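Local coordinates for protein cellulase (Xanthomonas axonopodis pv. citri, PDB 5HOS) that probably hydrolyses internal beta-1,4-glucosidic bonds in cellulose and related glucans, as an endo-beta-1,4-glucanase of glycosyl hydrolase family 5, at residues A[123-127]-A[128-132]; A[136-139]-A[140-144]; A[194-198]-A[199-203]; A[324-327]-A[328-332]. One frame throughout, in Å; residues are numbered along the deposited sequence.

Contact 1: residues A[123-127]-A[128-132]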
loop_
_atom_site.group_PDB
_atom_site.type_symbol
_atom_site.label_atom_id
_atom_site.label_comp_id
_atom_site.label_asym_id
_atom_site.label_seq_id
_atom_site.Cartn_x
_atom_site.Cartn_y
_atom_site.Cartn_z
ATOM N N HIS A 123 10.380 -0.568 -17.646
ATOM C CA HIS A 123 11.348 -1.664 -17.609
ATOM C C HIS A 123 11.401 -2.242 -16.211
ATOM O O HIS A 123 11.504 -1.501 -15.230
ATOM C CB HIS A 123 12.727 -1.152 -17.987
ATOM C CG HIS A 123 12.799 -0.626 -19.382
ATOM N ND1 HIS A 123 13.005 -1.440 -20.471
ATOM C CD2 HIS A 123 12.676 0.631 -19.866
ATOM C CE1 HIS A 123 13.009 -0.707 -21.570
ATOM N NE2 HIS A 123 12.808 0.553 -21.229
ATOM N N THR A 124 11.372 -3.569 -16.139
ATOM C CA THR A 124 11.262 -4.266 -14.877
ATOM C C THR A 124 12.598 -4.240 -14.123
ATOM O O THR A 124 13.673 -4.371 -14.717
ATOM C CB THR A 124 10.768 -5.712 -15.119
ATOM O OG1 THR A 124 9.501 -5.666 -15.794
ATOM C CG2 THR A 124 10.604 -6.475 -13.829
ATOM N N ILE A 125 12.512 -4.057 -12.809
ATOM C CA ILE A 125 13.680 -4.139 -11.919
ATOM C C ILE A 125 14.328 -5.517 -12.106
ATOM O O ILE A 125 13.637 -6.523 -12.119
ATOM C CB ILE A 125 13.271 -3.944 -10.438
ATOM C CG1 ILE A 125 12.763 -2.520 -10.195
ATOM C CG2 ILE A 125 14.445 -4.205 -9.500
ATOM C CD1 ILE A 125 11.892 -2.385 -8.954
ATOM N N GLY A 126 15.652 -5.551 -12.253
ATOM C CA GLY A 126 16.375 -6.791 -12.555
ATOM C C GLY A 126 16.740 -6.977 -14.015
ATOM O O GLY A 126 17.589 -7.805 -14.330
ATOM N N SER A 127 16.093 -6.233 -14.914
ATOM C CA SER A 127 16.510 -6.159 -16.313
ATOM C C SER A 127 17.871 -5.454 -16.428
ATOM O O SER A 127 18.335 -4.797 -15.483
ATOM C CB SER A 127 15.463 -5.398 -17.132
ATOM O OG SER A 127 15.369 -4.043 -16.698
ATOM N N THR A 128 18.510 -5.584 -17.587
ATOM C CA THR A 128 19.783 -4.896 -17.813
ATOM C C THR A 128 19.572 -3.373 -17.805
ATOM O O THR A 128 20.418 -2.641 -17.313
ATOM C CB THR A 128 20.483 -5.379 -19.100
ATOM O OG1 THR A 128 19.597 -5.250 -20.212
ATOM C CG2 THR A 128 20.880 -6.840 -18.956
ATOM N N LYS A 129 18.416 -2.916 -18.293
ATOM C CA LYS A 129 18.070 -1.488 -18.282
ATOM C C LYS A 129 17.892 -0.921 -16.859
ATOM O O LYS A 129 18.314 0.201 -16.595
ATOM C CB LYS A 129 16.801 -1.253 -19.108
ATOM C CG LYS A 129 16.389 0.199 -19.295
ATOM C CD LYS A 129 17.294 0.950 -20.257
ATOM C CE LYS A 129 16.673 2.292 -20.615
ATOM N NZ LYS A 129 17.490 3.069 -21.583
ATOM N N VAL A 130 17.272 -1.694 -15.963
ATOM C CA VAL A 130 16.982 -1.256 -14.592
ATOM C C VAL A 130 17.529 -2.292 -13.605
ATOM O O VAL A 130 16.780 -3.138 -13.098
ATOM C CB VAL A 130 15.459 -1.027 -14.379
ATOM C CG1 VAL A 130 15.160 -0.490 -12.969
ATOM C CG2 VAL A 130 14.920 -0.052 -15.416
ATOM N N PRO A 131 18.848 -2.248 -13.338
ATOM C CA PRO A 131 19.393 -3.204 -12.370
ATOM C C PRO A 131 18.933 -2.922 -10.942
ATOM O O PRO A 131 18.463 -1.820 -10.645
ATOM C CB PRO A 131 20.911 -3.036 -12.498
ATOM C CG PRO A 131 21.117 -1.708 -13.121
ATOM C CD PRO A 131 19.897 -1.404 -13.944
ATOM N N ILE A 132 19.115 -3.897 -10.060
ATOM C CA ILE A 132 18.689 -3.756 -8.656
ATOM C C ILE A 132 19.251 -2.464 -8.043
ATOM O O ILE A 132 18.560 -1.782 -7.279
ATOM C CB ILE A 132 19.084 -4.993 -7.803
ATOM C CG1 ILE A 132 18.117 -6.176 -7.992
ATOM C CG2 ILE A 132 19.037 -4.685 -6.312
ATOM C CD1 ILE A 132 17.516 -6.393 -9.357
#

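Contact 2: residues A[136-139]-A[140-144]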
loop_
_atom_site.group_PDB
_atom_site.type_symbol
_atom_site.label_atom_id
_atom_site.label_comp_id
_atom_site.label_asym_id
_atom_site.label_seq_id
_atom_site.Cartn_x
_atom_site.Cartn_y
_atom_site.Cartn_z
ATOM N N ASN A 136 17.695 0.259 -5.446
ATOM C CA ASN A 136 18.406 0.561 -4.201
ATOM C C ASN A 136 18.631 2.060 -4.006
ATOM O O ASN A 136 18.474 2.575 -2.900
ATOM C CB ASN A 136 19.775 -0.124 -4.156
ATOM C CG ASN A 136 19.698 -1.624 -3.933
ATOM O OD1 ASN A 136 18.656 -2.181 -3.586
ATOM N ND2 ASN A 136 20.831 -2.291 -4.129
ATOM N N ASP A 137 19.013 2.753 -5.079
ATOM C CA ASP A 137 19.324 4.174 -4.975
ATOM C C ASP A 137 18.094 5.007 -4.626
ATOM O O ASP A 137 18.196 5.927 -3.827
ATOM C CB ASP A 137 19.962 4.706 -6.247
ATOM C CG ASP A 137 20.411 6.127 -6.095
ATOM O OD1 ASP A 137 21.426 6.349 -5.403
ATOM O OD2 ASP A 137 19.721 7.026 -6.622
ATOM N N LEU A 138 16.941 4.692 -5.228
ATOM C CA LEU A 138 15.685 5.352 -4.826
ATOM C C LEU A 138 15.477 5.238 -3.322
ATOM O O LEU A 138 15.263 6.244 -2.639
ATOM C CB LEU A 138 14.469 4.745 -5.537
ATOM C CG LEU A 138 13.081 5.207 -5.052
ATOM C CD1 LEU A 138 12.852 6.677 -5.339
ATOM C CD2 LEU A 138 11.972 4.364 -5.662
ATOM N N TRP A 139 15.521 4.007 -2.819
ATOM C CA TRP A 139 15.222 3.758 -1.404
ATOM C C TRP A 139 16.285 4.281 -0.445
ATOM O O TRP A 139 15.944 4.659 0.670
ATOM C CB TRP A 139 14.836 2.294 -1.135
ATOM C CG TRP A 139 13.369 2.119 -1.396
ATOM C CD1 TRP A 139 12.787 1.384 -2.380
ATOM C CD2 TRP A 139 12.307 2.789 -0.708
ATOM N NE1 TRP A 139 11.426 1.527 -2.333
ATOM C CE2 TRP A 139 11.101 2.392 -1.320
ATOM C CE3 TRP A 139 12.258 3.684 0.369
ATOM C CZ2 TRP A 139 9.847 2.839 -0.871
ATOM C CZ3 TRP A 139 11.010 4.139 0.814
ATOM C CH2 TRP A 139 9.822 3.717 0.189
ATOM N N ARG A 140 17.547 4.320 -0.874
ATOM C CA ARG A 140 18.592 4.990 -0.094
ATOM C C ARG A 140 18.225 6.458 0.122
ATOM O O ARG A 140 18.244 6.954 1.252
ATOM C CB ARG A 140 19.955 4.900 -0.793
ATOM C CG ARG A 140 21.119 5.432 0.039
ATOM C CD ARG A 140 22.444 5.370 -0.708
ATOM N NE ARG A 140 22.382 6.073 -1.990
ATOM C CZ ARG A 140 22.459 7.396 -2.166
ATOM N NH1 ARG A 140 22.614 8.232 -1.138
ATOM N NH2 ARG A 140 22.382 7.892 -3.394
ATOM N N ARG A 141 17.874 7.134 -0.969
ATOM C CA ARG A 141 17.534 8.560 -0.935
ATOM C C ARG A 141 16.255 8.846 -0.157
ATOM O O ARG A 141 16.201 9.810 0.583
ATOM C CB ARG A 141 17.439 9.123 -2.353
ATOM C CG ARG A 141 18.776 9.121 -3.086
ATOM C CD ARG A 141 18.613 9.603 -4.513
ATOM N NE ARG A 141 19.848 9.541 -5.304
ATOM C CZ ARG A 141 20.819 10.457 -5.307
ATOM N NH1 ARG A 141 20.763 11.546 -4.543
ATOM N NH2 ARG A 141 21.875 10.273 -6.092
ATOM N N LEU A 142 15.229 8.008 -0.324
ATOM C CA LEU A 142 13.991 8.181 0.451
ATOM C C LEU A 142 14.236 7.915 1.922
ATOM O O LEU A 142 13.709 8.633 2.769
ATOM C CB LEU A 142 12.863 7.281 -0.040
ATOM C CG LEU A 142 11.948 7.855 -1.119
ATOM C CD1 LEU A 142 11.039 6.749 -1.631
ATOM C CD2 LEU A 142 11.116 9.017 -0.591
ATOM N N ALA A 143 15.023 6.878 2.218
ATOM C CA ALA A 143 15.333 6.545 3.602
ATOM C C ALA A 143 16.057 7.700 4.286
ATOM O O ALA A 143 15.745 8.020 5.435
ATOM C CB ALA A 143 16.154 5.277 3.694
ATOM N N ILE A 144 17.003 8.324 3.580
ATOM C CA ILE A 144 17.729 9.477 4.120
ATOM C C ILE A 144 16.773 10.652 4.352
ATOM O O ILE A 144 16.813 11.269 5.410
ATOM C CB ILE A 144 18.935 9.879 3.224
ATOM C CG1 ILE A 144 20.021 8.792 3.307
ATOM C CG2 ILE A 144 19.516 11.229 3.648
ATOM C CD1 ILE A 144 21.047 8.823 2.189
#

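Contact 3: residues A[194-198]-A[199-203]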
loop_
_atom_site.group_PDB
_atom_site.type_symbol
_atom_site.label_atom_id
_atom_site.label_comp_id
_atom_site.label_asym_id
_atom_site.label_seq_id
_atom_site.Cartn_x
_atom_site.Cartn_y
_atom_site.Cartn_z
ATOM N N LEU A 194 3.382 -11.269 -8.283
ATOM C CA LEU A 194 2.026 -11.675 -8.703
ATOM C C LEU A 194 0.950 -10.791 -8.080
ATOM O O LEU A 194 -0.024 -11.290 -7.501
ATOM C CB LEU A 194 1.756 -13.167 -8.396
ATOM C CG LEU A 194 2.231 -14.205 -9.408
ATOM C CD1 LEU A 194 1.835 -15.595 -8.909
ATOM C CD2 LEU A 194 1.660 -13.954 -10.801
ATOM N N TRP A 195 1.162 -9.473 -8.181
ATOM C CA TRP A 195 0.256 -8.436 -7.651
ATOM C C TRP A 195 0.006 -8.538 -6.151
ATOM O O TRP A 195 -0.963 -7.987 -5.639
ATOM C CB TRP A 195 -1.080 -8.399 -8.403
ATOM C CG TRP A 195 -0.972 -8.150 -9.883
ATOM C CD1 TRP A 195 -0.927 -6.945 -10.511
ATOM C CD2 TRP A 195 -0.949 -9.142 -10.915
ATOM N NE1 TRP A 195 -0.854 -7.118 -11.879
ATOM C CE2 TRP A 195 -0.875 -8.460 -12.151
ATOM C CE3 TRP A 195 -0.982 -10.544 -10.916
ATOM C CZ2 TRP A 195 -0.817 -9.128 -13.369
ATOM C CZ3 TRP A 195 -0.926 -11.210 -12.130
ATOM C CH2 TRP A 195 -0.853 -10.497 -13.345
ATOM N N THR A 196 0.925 -9.216 -5.462
ATOM C CA THR A 196 0.911 -9.427 -4.023
ATOM C C THR A 196 -0.481 -9.744 -3.419
ATOM O O THR A 196 -0.826 -9.294 -2.326
ATOM C CB THR A 196 1.717 -8.299 -3.303
ATOM O OG1 THR A 196 2.168 -8.762 -2.018
ATOM C CG2 THR A 196 0.965 -6.963 -3.173
ATOM N N GLY A 197 -1.249 -10.570 -4.133
ATOM C CA GLY A 197 -2.576 -10.979 -3.677
ATOM C C GLY A 197 -2.471 -11.926 -2.493
ATOM O O GLY A 197 -1.703 -12.880 -2.549
ATOM N N ALA A 198 -3.238 -11.680 -1.429
ATOM C CA ALA A 198 -3.246 -12.608 -0.283
ATOM C C ALA A 198 -3.719 -13.990 -0.732
ATOM O O ALA A 198 -3.081 -14.991 -0.430
ATOM C CB ALA A 198 -4.117 -12.086 0.849
ATOM N N HIS A 199 -4.804 -14.009 -1.507
ATOM C CA HIS A 199 -5.383 -15.239 -2.080
ATOM C C HIS A 199 -4.460 -16.097 -2.973
ATOM O O HIS A 199 -4.672 -17.307 -3.087
ATOM C CB HIS A 199 -6.626 -14.884 -2.903
ATOM C CG HIS A 199 -6.310 -14.171 -4.176
ATOM N ND1 HIS A 199 -6.419 -14.774 -5.407
ATOM C CD2 HIS A 199 -5.846 -12.920 -4.409
ATOM C CE1 HIS A 199 -6.051 -13.922 -6.347
ATOM N NE2 HIS A 199 -5.705 -12.788 -5.771
ATOM N N SER A 200 -3.470 -15.466 -3.613
ATOM C CA SER A 200 -2.570 -16.122 -4.566
ATOM C C SER A 200 -1.151 -16.314 -4.033
ATOM O O SER A 200 -0.216 -16.515 -4.816
ATOM C CB SER A 200 -2.540 -15.317 -5.872
ATOM O OG SER A 200 -2.205 -13.952 -5.634
ATOM N N TRP A 201 -0.993 -16.313 -2.709
ATOM C CA TRP A 201 0.332 -16.420 -2.093
ATOM C C TRP A 201 1.104 -17.691 -2.490
ATOM O O TRP A 201 2.339 -17.669 -2.562
ATOM C CB TRP A 201 0.233 -16.338 -0.565
ATOM C CG TRP A 201 1.479 -15.798 0.059
ATOM C CD1 TRP A 201 2.351 -16.459 0.867
ATOM C CD2 TRP A 201 1.994 -14.471 -0.089
ATOM N NE1 TRP A 201 3.380 -15.627 1.231
ATOM C CE2 TRP A 201 3.191 -14.401 0.658
ATOM C CE3 TRP A 201 1.567 -13.339 -0.792
ATOM C CZ2 TRP A 201 3.971 -13.231 0.729
ATOM C CZ3 TRP A 201 2.335 -12.174 -0.723
ATOM C CH2 TRP A 201 3.526 -12.130 0.039
ATOM N N TYR A 202 0.371 -18.779 -2.737
ATOM C CA TYR A 202 0.951 -20.054 -3.162
ATOM C C TYR A 202 0.889 -20.288 -4.670
ATOM O O TYR A 202 1.365 -21.328 -5.142
ATOM C CB TYR A 202 0.252 -21.211 -2.447
ATOM C CG TYR A 202 0.433 -21.239 -0.956
ATOM C CD1 TYR A 202 -0.427 -20.534 -0.113
ATOM C CD2 TYR A 202 1.461 -21.966 -0.377
ATOM C CE1 TYR A 202 -0.271 -20.573 1.264
ATOM C CE2 TYR A 202 1.637 -21.997 0.995
ATOM C CZ TYR A 202 0.762 -21.300 1.812
ATOM O OH TYR A 202 0.912 -21.341 3.176
ATOM N N SER A 203 0.317 -19.350 -5.431
ATOM C CA SER A 203 0.305 -19.444 -6.896
ATOM C C SER A 203 1.728 -19.368 -7.450
ATOM O O SER A 203 2.609 -18.794 -6.821
ATOM C CB SER A 203 -0.549 -18.343 -7.526
ATOM O OG SER A 203 -1.896 -18.417 -7.093
HETATM O O HOH W 1 -2.485 -12.466 -7.845
HETATM O O HOH W 2 0.527 -13.507 -4.182
#

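Contact 4: residues A[324-327]-A[328-332]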
loop_
_atom_site.group_PDB
_atom_site.type_symbol
_atom_site.label_atom_id
_atom_site.label_comp_id
_atom_site.label_asym_id
_atom_site.label_seq_id
_atom_site.Cartn_x
_atom_site.Cartn_y
_atom_site.Cartn_z
ATOM N N GLY A 324 -20.044 17.104 1.864
ATOM C CA GLY A 324 -19.281 16.582 2.996
ATOM C C GLY A 324 -19.858 15.338 3.659
ATOM O O GLY A 324 -19.418 14.981 4.756
ATOM N N ARG A 325 -20.816 14.665 3.011
ATOM C CA ARG A 325 -21.449 13.476 3.608
ATOM C C ARG A 325 -20.614 12.214 3.372
ATOM O O ARG A 325 -19.999 12.045 2.311
ATOM C CB ARG A 325 -22.864 13.262 3.069
ATOM C CG ARG A 325 -23.842 14.356 3.472
ATOM C CD ARG A 325 -25.175 14.229 2.753
ATOM N NE ARG A 325 -25.036 14.382 1.304
ATOM C CZ ARG A 325 -26.048 14.444 0.438
ATOM N NH1 ARG A 325 -27.314 14.383 0.849
ATOM N NH2 ARG A 325 -25.785 14.586 -0.860
ATOM N N ASP A 326 -20.612 11.337 4.371
ATOM C CA ASP A 326 -19.873 10.078 4.303
ATOM C C ASP A 326 -20.427 9.186 3.206
ATOM O O ASP A 326 -21.637 9.183 2.940
ATOM C CB ASP A 326 -19.988 9.304 5.615
ATOM C CG ASP A 326 -19.408 10.040 6.789
ATOM O OD1 ASP A 326 -18.710 11.056 6.598
ATOM O OD2 ASP A 326 -19.662 9.588 7.922
ATOM N N LYS A 327 -19.535 8.423 2.584
ATOM C CA LYS A 327 -19.942 7.367 1.662
ATOM C C LYS A 327 -20.415 6.133 2.455
ATOM O O LYS A 327 -20.044 5.968 3.628
ATOM C CB LYS A 327 -18.793 7.008 0.722
ATOM C CG LYS A 327 -18.467 8.104 -0.287
ATOM C CD LYS A 327 -19.462 8.137 -1.446
ATOM C CE LYS A 327 -18.900 8.878 -2.650
ATOM N NZ LYS A 327 -18.690 10.323 -2.372
ATOM N N PRO A 328 -21.234 5.266 1.826
ATOM C CA PRO A 328 -21.846 4.133 2.537
ATOM C C PRO A 328 -20.878 3.240 3.306
ATOM O O PRO A 328 -21.125 2.938 4.470
ATOM C CB PRO A 328 -22.526 3.344 1.412
ATOM C CG PRO A 328 -22.895 4.383 0.412
ATOM C CD PRO A 328 -21.790 5.405 0.460
ATOM N N GLN A 329 -19.763 2.870 2.679
ATOM C CA GLN A 329 -18.829 1.916 3.289
ATOM C C GLN A 329 -18.153 2.454 4.551
ATOM O O GLN A 329 -17.673 1.665 5.364
ATOM C CB GLN A 329 -17.762 1.464 2.285
ATOM C CG GLN A 329 -18.311 0.754 1.051
ATOM C CD GLN A 329 -18.510 1.686 -0.132
ATOM O OE1 GLN A 329 -18.981 2.818 0.028
ATOM N NE2 GLN A 329 -18.165 1.216 -1.325
ATOM N N MET A 330 -18.113 3.782 4.714
ATOM C CA MET A 330 -17.527 4.398 5.906
ATOM C C MET A 330 -18.248 4.030 7.212
ATOM O O MET A 330 -17.626 4.019 8.276
ATOM C CB MET A 330 -17.466 5.933 5.748
ATOM C CG MET A 330 -16.644 6.659 6.809
ATOM S SD MET A 330 -14.940 6.063 6.981
ATOM C CE MET A 330 -14.313 6.447 5.342
ATOM N N SER A 331 -19.543 3.715 7.141
ATOM C CA SER A 331 -20.288 3.298 8.337
ATOM C C SER A 331 -19.781 1.965 8.906
ATOM O O SER A 331 -20.012 1.668 10.075
ATOM C CB SER A 331 -21.795 3.222 8.051
ATOM O OG SER A 331 -22.097 2.118 7.221
ATOM N N ILE A 332 -19.095 1.173 8.079
ATOM C CA ILE A 332 -18.393 -0.034 8.530
ATOM C C ILE A 332 -16.924 0.249 8.844
ATOM O O ILE A 332 -16.417 -0.210 9.869
ATOM C CB ILE A 332 -18.497 -1.162 7.479
ATOM C CG1 ILE A 332 -19.972 -1.522 7.243
ATOM C CG2 ILE A 332 -17.697 -2.390 7.925
ATOM C CD1 ILE A 332 -20.244 -2.289 5.964
#

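Contact 1: residues A[123-127]-A[128-132]
V130 is gripped through its backbone by G126 and S127, and this is the tight part of the loop. G126 N gives a 2.8 Å hydrogen bond to V130 O, while I125 CA adds a CA-H...O contact to the same oxygen. V130 N turns to S127 OG at 3.1 Å. That hydroxyl donates in turn to T124 O, 2.6 Å from S127 OG and in the carbonyl plane. A chi1 of 64° sets S127 OG between its own backbone N and carbonyl carbon, where a short hydroxyl side chain can donate to T124 O and accept from V130 N. T124 O also accepts S127 N, closing a type II turn from T124 to S127. Its third residue, G126, has a phi of 99°, at which a beta carbon would be jammed against the preceding carbonyl oxygen, so glycine suits the place, and I132 CD1 packs 3.4 Å from G126 CA. V130 and I125 are buried, whereas the side that H123 and K129 share is looser and faces solvent, K129 being exposed and H123 partly so. There K129 CG lies over the middle of one imidazole face, 3.8 Å from the H123 ring centroid, a CH-pi contact made by the aliphatic part of the lysine while its amine leads away. I125 and I132 rest on helix 165-181, V130 touches Y120 of strand 119-120, the antiparallel partner of strand 123-124, and the chain passes directly into helix 132-145.

Contact 2: residues A[136-139]-A[140-144]
D137 reaches R140 and R141, one helical turn on, while W139 meets L142: two faces of an amphipathic helix, 132-145, that packs outside the parallel strands of the (beta/alpha)8 barrel. With CG anti to the backbone N (chi1 -174°), D137 directs its carboxylate along the helix toward both arginines. D137 OD2 takes R141 NE at 2.8 Å, in the guanidinium plane and on the syn side of the oxygen. OD1 of D137 takes R140 NH2 at 2.7 Å, also syn; R140 is modelled in two conformers, so this second bridge describes one of them. Each oxygen serves a different arginine, through one nitrogen, so neither bridge is bidentate; the carboxylate and guanidinium planes are 50° apart for R140 and 72° for R141. A short acid one turn before two long bases suits such a network: R140 NH2 lies over a face of the R141 guanidinium, and the carboxylate probably lets the two groups lie so close together. D137 OD2 has a further donor in Q81, and R141 a second acid in E87. On the inner face, the broad W139 indole lies close to F135 and F154, and its NE1 is satisfied by L156 O. L142 CD1 sits over one face of the indole, 3.8 Å from the centroid of its six-membered ring. Beside it, pointing the same way, L138 brings its CD1 to 4.1 Å from L142 CD1.

Contact 3: residues A[194-198]-A[199-203]
Two consecutive type I beta turns, A198 to W201 and S200 to S203, shape the loop that follows barrel strand 188-191, and S200 ties them back to L194 and G197. The direct backbone bonds are weak: S200 N to G197 O at 3.3 Å and W201 N to A198 O at 3.4 Å. Water does much of the joining. One molecule donates to L194 O and lies 2.7 Å from S200 OG; a second donates to G197 O at 2.8 Å and also bonds S200 OG. A chi1 of 54° swings this hydroxyl toward the earlier part of the loop, where a small polar side chain can meet both waters. S200 OG comes 3.6 Å from G197 CA, and the H199 imidazole lies near the same carbon, so glycine fits this tight place. T196 and W201 run side by side, with T196 OG1 at the indole edge, 3.7 Å from W201 CZ3; that hydroxyl is bonded to E227 O and G192 N. W201 is buried, making edge-to-face contacts with F256 and W259 of helix 248-262, a setting that suits a large flat side chain. L194 CD1 touches S203 CB at 3.9 Å. Successive type I turns joined by bridging waters are in keeping with a beta-alpha loop of a (beta/alpha)8 barrel, at the C-terminal strand ends where family 5 enzymes generally form their substrate cleft.

Contact 4: residues A[324-327]-A[328-332]
This is a local turn contact where the chain enters helix 330-341, on the outside of the fold, and its central link is M330 to K327. A type I beta turn runs from K327 to M330, closed by M330 N donating to K327 O at 3.1 Å. P328 occupies the second position of the turn, where its ring-fixed phi of -52° is already the value required and its nitrogen has no hydrogen needing a partner. The same three-residue spacing continues in S331 N to P328 O at 3.2 Å and I332 N to Q329 O at 3.1 Å, successive bonds that lead from the turn toward the helix. That helix follows the last strand, 298-306, of the parallel (beta/alpha)8 barrel and packs against helix 278-293 through I332. The side chains fan out from the turn. The peptide bond to proline brings P328 CD against K327 CB, 3.4 Å away and tighter than usual van der Waals contact. K327 runs alongside the proline ring and then bends at chi2 (-78°) so that its amine reaches Q319 O. D326 brings its CB to 4.2 Å from M330 CB. The flexible thioether chain of M330 folds at chi2 and chi3 to fit its buried setting. Farther out, the D326 carboxylate pairs with K66 and accepts from Y62 of helix 57-65, M330 touches M68 and the side chain of K66, and the amide of buried Q329 donates through NE2 to T274 O and P315 O.

All four contacts are local and lie outside the barrel strands, contact 3 in a loop at the strand ends. Contacts 1 and 2 adjoin in sequence, with centres about 17 Å apart: the first leads into helix 132-145, the second lies along it, and both touch helix 165-181. Contact 1 is a surface contact; the other three are partly buried. Chemistry follows place: contact 2 divides between charged pairs and an aromatic-aliphatic inner face, contact 3 relies on water between successive turns, and contacts 1 and 4 are backbone-bonded turns before helices, using glycine and proline respectively. Contact 4 lies across the chain's centre from contacts 1 and 2, its centre about 42 Å from that of contact 1.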